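PDB 3NCO: endoglucanase FnCel5A from Fervidobacterium nodosum, which probably hydrolyses the internal beta-1,4-glucosidic bonds of cellulose, as a glycosyl hydrolase family 5 endoglucanase with a TIM-barrel fold. Local coordinates for residues 171-184 and 196-208. Numbering follows the deposited sequence.
Sequences SRIVIIDVPNWSNY and KNIIVSFHYYEPF
His203 turns its imidazole anti to its own carbonyl carbon (chi1 -64°), which lays one ring face against Ser182 CB, while Ser182 keeps OG beside its own backbone N (chi1 -51°). They sit at the C-terminal mouth of a TIM barrel, where strands 174-177 and 198-204 are parallel neighbours. The strand axes differ in direction by 38°, and the 11 residues joining the two segments contain neither helix nor strand. Backbone bonds alternate between the strands, with Ile176 N giving to Ile199 O at 2.8 Å and Ser201 N in turn to Ile176 O. Val178 N closes this run on Ser201 O at 3.0 Å. The chain then bows away and returns at Ser182, whose O accepts His203 N at 2.9 Å. Inside the barrel, Ile173 CG2 rests on Ile199 CD1 at 3.6 Å, and both side chains touch helix 12-20. Ile175 CG2 packs on Ser201 CB at 3.5 Å, one layer nearer the mouth. On the outward face, Ile176 CG1 meets Ile198 CB, and past the end of strand 174-177 Val178 CG2 meets Val200 CG1; Val200 also touches Trp248 of helix 232-252. Ser182 CB stands over one face of the His203 imidazole, 4.1 Å from its centroid, in a CH-pi contact. The same ring hydrogen-bonds through ND1 to Glu144 OE2. Asp177 OD2 approaches the ring near NE2, its carboxylate turned steeply against the imidazole plane, and Asp177 also has Glu144 as its main polar partner. Farther out, Tyr184 CB presses on Phe202 CD1 at 3.6 Å, and both side chains reach Val245 of helix 232-252. One water joins the backbones here, donating to His203 O and accepting Tyr184 N at 2.8 Å from its oxygen.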
loop_
_atom_site.group_PDB
_atom_site.type_symbol
_atom_site.label_atom_id
_atom_site.label_comp_id
_atom_site.label_asym_id
_atom_site.label_seq_id
_atom_site.Cartn_x
_atom_site.Cartn_y
_atom_site.Cartn_z
ATOM N N SER A 171 -13.399 13.506 -8.121
ATOM C CA SER A 171 -12.501 14.109 -7.110
ATOM C C SER A 171 -11.872 13.124 -6.114
ATOM O O SER A 171 -11.054 13.526 -5.268
ATOM C CB SER A 171 -13.249 15.219 -6.340
ATOM O OG SER A 171 -14.366 14.659 -5.635
ATOM N N ARG A 172 -12.284 11.852 -6.167
ATOM C CA ARG A 172 -11.784 10.861 -5.214
ATOM C C ARG A 172 -10.278 10.786 -5.276
ATOM O O ARG A 172 -9.673 10.825 -6.365
ATOM C CB ARG A 172 -12.348 9.465 -5.481
ATOM C CG ARG A 172 -12.106 8.503 -4.276
ATOM C CD ARG A 172 -12.733 7.131 -4.547
ATOM N NE ARG A 172 -14.200 7.263 -4.748
ATOM C CZ ARG A 172 -15.099 7.476 -3.772
ATOM N NH1 ARG A 172 -14.712 7.531 -2.487
ATOM N NH2 ARG A 172 -16.374 7.619 -4.098
ATOM N N ILE A 173 -9.678 10.669 -4.107
ATOM C CA ILE A 173 -8.231 10.492 -4.069
ATOM C C ILE A 173 -7.802 9.216 -4.829
ATOM O O ILE A 173 -8.340 8.131 -4.583
ATOM C CB ILE A 173 -7.732 10.447 -2.650
ATOM C CG1 ILE A 173 -7.884 11.828 -1.991
ATOM C CG2 ILE A 173 -6.257 9.965 -2.635
ATOM C CD1 ILE A 173 -6.946 12.891 -2.507
ATOM N N VAL A 174 -6.819 9.339 -5.726
ATOM C CA VAL A 174 -6.254 8.169 -6.374
ATOM C C VAL A 174 -4.758 8.168 -6.064
ATOM O O VAL A 174 -4.063 9.197 -6.272
ATOM C CB VAL A 174 -6.487 8.225 -7.908
ATOM C CG1 VAL A 174 -5.666 7.098 -8.687
ATOM C CG2 VAL A 174 -8.001 8.175 -8.162
ATOM N N ILE A 175 -4.257 7.029 -5.575
ATOM C CA ILE A 175 -2.851 6.913 -5.163
ATOM C C ILE A 175 -2.078 6.276 -6.307
ATOM O O ILE A 175 -2.478 5.226 -6.817
ATOM C CB ILE A 175 -2.728 6.035 -3.900
ATOM C CG1 ILE A 175 -3.287 6.823 -2.710
ATOM C CG2 ILE A 175 -1.263 5.628 -3.585
ATOM C CD1 ILE A 175 -3.784 5.928 -1.621
ATOM N N ILE A 176 -0.984 6.944 -6.671
ATOM C CA ILE A 176 -0.089 6.517 -7.751
ATOM C C ILE A 176 1.231 5.971 -7.194
ATOM O O ILE A 176 1.981 6.697 -6.520
ATOM C CB ILE A 176 0.252 7.739 -8.698
ATOM C CG1 ILE A 176 -1.021 8.452 -9.114
ATOM C CG2 ILE A 176 1.095 7.315 -9.883
ATOM C CD1 ILE A 176 -2.106 7.554 -9.719
ATOM N N ASP A 177 1.506 4.695 -7.446
ATOM C CA ASP A 177 2.754 4.070 -6.975
ATOM C C ASP A 177 3.955 4.445 -7.811
ATOM O O ASP A 177 3.894 4.539 -9.002
ATOM C CB ASP A 177 2.641 2.531 -7.008
ATOM C CG ASP A 177 1.737 1.984 -5.819
ATOM O OD1 ASP A 177 0.661 2.594 -5.563
ATOM O OD2 ASP A 177 2.069 0.924 -5.219
ATOM N N VAL A 178 5.040 4.622 -7.110
ATOM C CA VAL A 178 6.386 4.719 -7.705
ATOM C C VAL A 178 6.682 3.381 -8.405
ATOM O O VAL A 178 6.302 2.311 -7.873
ATOM C CB VAL A 178 7.352 5.015 -6.542
ATOM C CG1 VAL A 178 8.769 4.908 -7.064
ATOM C CG2 VAL A 178 7.047 6.440 -6.075
ATOM N N PRO A 179 7.331 3.429 -9.589
ATOM C CA PRO A 179 7.595 2.190 -10.362
ATOM C C PRO A 179 8.806 1.440 -9.783
ATOM O O PRO A 179 9.270 1.774 -8.674
ATOM C CB PRO A 179 7.810 2.683 -11.794
ATOM C CG PRO A 179 8.379 4.094 -11.598
ATOM C CD PRO A 179 7.858 4.642 -10.271
ATOM N N ASN A 180 9.261 0.382 -10.488
ATOM C CA ASN A 180 10.368 -0.470 -10.012
ATOM C C ASN A 180 10.173 -0.911 -8.558
ATOM O O ASN A 180 11.006 -0.678 -7.668
ATOM C CB ASN A 180 11.724 0.202 -10.216
ATOM C CG ASN A 180 12.805 -0.794 -10.578
ATOM O OD1 ASN A 180 13.161 -0.947 -11.751
ATOM N ND2 ASN A 180 13.343 -1.476 -9.567
ATOM N N TRP A 181 9.048 -1.582 -8.348
ATOM C CA TRP A 181 8.678 -2.093 -7.007
ATOM C C TRP A 181 8.411 -0.990 -5.987
ATOM O O TRP A 181 8.409 -1.281 -4.765
ATOM C CB TRP A 181 9.771 -3.011 -6.441
ATOM C CG TRP A 181 10.132 -4.064 -7.347
ATOM C CD1 TRP A 181 11.322 -4.208 -8.050
ATOM C CD2 TRP A 181 9.334 -5.174 -7.681
ATOM N NE1 TRP A 181 11.286 -5.346 -8.789
ATOM C CE2 TRP A 181 10.084 -5.969 -8.585
ATOM C CE3 TRP A 181 8.076 -5.599 -7.295
ATOM C CZ2 TRP A 181 9.593 -7.146 -9.119
ATOM C CZ3 TRP A 181 7.575 -6.782 -7.837
ATOM C CH2 TRP A 181 8.342 -7.547 -8.722
ATOM N N SER A 182 8.251 0.259 -6.449
ATOM C CA SER A 182 7.972 1.373 -5.532
ATOM C C SER A 182 9.167 1.664 -4.576
ATOM O O SER A 182 9.019 2.271 -3.507
ATOM C CB SER A 182 6.567 1.161 -4.884
ATOM O OG SER A 182 5.630 0.922 -5.969
ATOM N N ASN A 183 10.355 1.319 -5.053
ATOM C CA ASN A 183 11.569 1.614 -4.293
ATOM C C ASN A 183 11.835 3.134 -4.338
ATOM O O ASN A 183 11.630 3.785 -5.390
ATOM C CB ASN A 183 12.732 0.838 -4.893
ATOM C CG ASN A 183 14.073 1.197 -4.250
ATOM O OD1 ASN A 183 14.682 2.220 -4.580
ATOM N ND2 ASN A 183 14.524 0.350 -3.337
ATOM N N TYR A 184 12.203 3.687 -3.179
ATOM C CA TYR A 184 12.302 5.143 -2.965
ATOM C C TYR A 184 13.116 5.823 -4.066
ATOM O O TYR A 184 12.781 6.939 -4.466
ATOM C CB TYR A 184 12.901 5.461 -1.558
ATOM C CG TYR A 184 14.391 5.327 -1.593
ATOM C CD1 TYR A 184 15.191 6.428 -1.909
ATOM C CD2 TYR A 184 14.998 4.081 -1.436
ATOM C CE1 TYR A 184 16.557 6.306 -2.038
ATOM C CE2 TYR A 184 16.413 3.940 -1.589
ATOM C CZ TYR A 184 17.166 5.083 -1.876
ATOM O OH TYR A 184 18.529 4.966 -2.065
ATOM N N LYS A 196 -5.412 17.339 -9.194
ATOM C CA LYS A 196 -5.288 17.826 -7.812
ATOM C C LYS A 196 -5.692 16.848 -6.735
ATOM O O LYS A 196 -5.586 17.167 -5.549
ATOM C CB LYS A 196 -6.071 19.132 -7.607
ATOM C CG LYS A 196 -5.591 20.325 -8.448
ATOM C CD LYS A 196 -4.089 20.252 -8.806
ATOM C CE LYS A 196 -3.634 21.534 -9.475
ATOM N NZ LYS A 196 -3.799 22.685 -8.538
ATOM N N ASN A 197 -6.146 15.659 -7.125
ATOM C CA ASN A 197 -6.563 14.708 -6.129
ATOM C C ASN A 197 -5.768 13.430 -6.254
ATOM O O ASN A 197 -6.347 12.331 -6.200
ATOM C CB ASN A 197 -8.087 14.465 -6.226
ATOM C CG ASN A 197 -8.872 15.685 -5.777
ATOM O OD1 ASN A 197 -9.530 16.343 -6.578
ATOM N ND2 ASN A 197 -8.784 15.988 -4.481
ATOM N N ILE A 198 -4.440 13.546 -6.440
ATOM C CA ILE A 198 -3.564 12.372 -6.413
ATOM C C ILE A 198 -2.583 12.423 -5.216
ATOM O O ILE A 198 -2.236 13.507 -4.739
ATOM C CB ILE A 198 -2.805 12.129 -7.745
ATOM C CG1 ILE A 198 -1.965 13.343 -8.148
ATOM C CG2 ILE A 198 -3.811 11.749 -8.857
ATOM C CD1 ILE A 198 -0.849 12.968 -9.250
ATOM N N ILE A 199 -2.147 11.236 -4.798
ATOM C CA ILE A 199 -1.085 11.101 -3.803
ATOM C C ILE A 199 -0.086 10.111 -4.365
ATOM O O ILE A 199 -0.484 9.105 -4.965
ATOM C CB ILE A 199 -1.692 10.535 -2.488
ATOM C CG1 ILE A 199 -2.644 11.593 -1.876
ATOM C CG2 ILE A 199 -0.624 10.174 -1.437
ATOM C CD1 ILE A 199 -3.427 11.096 -0.669
ATOM N N VAL A 200 1.204 10.358 -4.134
ATOM C CA VAL A 200 2.202 9.415 -4.681
ATOM C C VAL A 200 2.611 8.519 -3.529
ATOM O O VAL A 200 2.698 8.970 -2.372
ATOM C CB VAL A 200 3.438 10.226 -5.246
ATOM C CG1 VAL A 200 4.638 9.332 -5.471
ATOM C CG2 VAL A 200 3.030 10.964 -6.539
ATOM N N SER A 201 2.838 7.239 -3.828
ATOM C CA SER A 201 3.255 6.316 -2.771
ATOM C C SER A 201 4.531 5.542 -3.088
ATOM O O SER A 201 4.689 5.068 -4.198
ATOM C CB SER A 201 2.109 5.338 -2.516
ATOM O OG SER A 201 2.481 4.408 -1.533
ATOM N N PHE A 202 5.397 5.381 -2.075
ATOM C CA PHE A 202 6.573 4.470 -2.224
ATOM C C PHE A 202 6.529 3.473 -1.093
ATOM O O PHE A 202 5.725 3.656 -0.178
ATOM C CB PHE A 202 7.933 5.205 -2.262
ATOM C CG PHE A 202 8.406 5.747 -0.911
ATOM C CD1 PHE A 202 9.531 5.218 -0.288
ATOM C CD2 PHE A 202 7.740 6.838 -0.302
ATOM C CE1 PHE A 202 9.989 5.763 0.965
ATOM C CE2 PHE A 202 8.173 7.356 0.928
ATOM C CZ PHE A 202 9.282 6.820 1.543
ATOM N N HIS A 203 7.271 2.391 -1.237
ATOM C CA HIS A 203 7.376 1.387 -0.200
ATOM C C HIS A 203 8.796 1.336 0.295
ATOM O O HIS A 203 9.725 1.583 -0.480
ATOM C CB HIS A 203 7.017 0.040 -0.767
ATOM C CG HIS A 203 5.600 -0.026 -1.231
ATOM N ND1 HIS A 203 5.091 -1.121 -1.875
ATOM C CD2 HIS A 203 4.595 0.868 -1.116
ATOM C CE1 HIS A 203 3.810 -0.907 -2.140
ATOM N NE2 HIS A 203 3.486 0.299 -1.689
ATOM N N TYR A 204 8.970 1.041 1.579
ATOM C CA TYR A 204 10.287 1.110 2.176
ATOM C C TYR A 204 10.638 -0.159 2.928
ATOM O O TYR A 204 10.001 -0.493 3.930
ATOM C CB TYR A 204 10.469 2.315 3.114
ATOM C CG TYR A 204 11.946 2.604 3.359
ATOM C CD1 TYR A 204 12.747 3.145 2.353
ATOM C CD2 TYR A 204 12.530 2.336 4.611
ATOM C CE1 TYR A 204 14.115 3.379 2.603
ATOM C CE2 TYR A 204 13.858 2.566 4.870
ATOM C CZ TYR A 204 14.641 3.092 3.867
ATOM O OH TYR A 204 15.950 3.361 4.105
ATOM N N TYR A 205 11.689 -0.822 2.438
ATOM C CA TYR A 205 12.203 -2.049 3.046
ATOM C C TYR A 205 13.744 -2.099 3.111
ATOM O O TYR A 205 14.332 -3.181 3.226
ATOM C CB TYR A 205 11.732 -3.222 2.202
ATOM C CG TYR A 205 10.241 -3.461 2.311
ATOM C CD1 TYR A 205 9.700 -4.040 3.446
ATOM C CD2 TYR A 205 9.360 -3.156 1.223
ATOM C CE1 TYR A 205 8.358 -4.316 3.546
ATOM C CE2 TYR A 205 7.999 -3.445 1.321
ATOM C CZ TYR A 205 7.495 -4.022 2.476
ATOM O OH TYR A 205 6.167 -4.342 2.589
ATOM N N GLU A 206 14.393 -0.937 3.078
ATOM C CA GLU A 206 15.855 -0.896 3.233
ATOM C C GLU A 206 16.254 -0.908 4.682
ATOM O O GLU A 206 15.569 -0.281 5.510
ATOM C CB GLU A 206 16.418 0.350 2.576
ATOM C CG GLU A 206 15.977 0.409 1.095
ATOM C CD GLU A 206 16.318 -0.883 0.371
ATOM O OE1 GLU A 206 17.428 -1.435 0.549
ATOM O OE2 GLU A 206 15.467 -1.422 -0.356
ATOM N N PRO A 207 17.370 -1.584 5.002
ATOM C CA PRO A 207 18.235 -2.457 4.172
ATOM C C PRO A 207 17.478 -3.737 3.853
ATOM O O PRO A 207 16.950 -4.373 4.781
ATOM C CB PRO A 207 19.447 -2.742 5.099
ATOM C CG PRO A 207 19.370 -1.657 6.109
ATOM C CD PRO A 207 17.923 -1.418 6.351
ATOM N N PHE A 208 17.368 -4.087 2.566
ATOM C CA PHE A 208 16.561 -5.237 2.160
ATOM C C PHE A 208 17.099 -6.526 2.769
ATOM O O PHE A 208 16.303 -7.419 3.109
ATOM C CB PHE A 208 16.526 -5.344 0.636
ATOM C CG PHE A 208 15.391 -6.135 0.108
ATOM C CD1 PHE A 208 14.157 -5.523 -0.093
ATOM C CD2 PHE A 208 15.550 -7.484 -0.256
ATOM C CE1 PHE A 208 13.074 -6.234 -0.605
ATOM C CE2 PHE A 208 14.439 -8.211 -0.803
ATOM C CZ PHE A 208 13.220 -7.564 -0.968
HETATM O O HOH W 1 9.992 -1.050 -2.514
HETATM O O HOH W 2 12.169 2.041 -0.889
#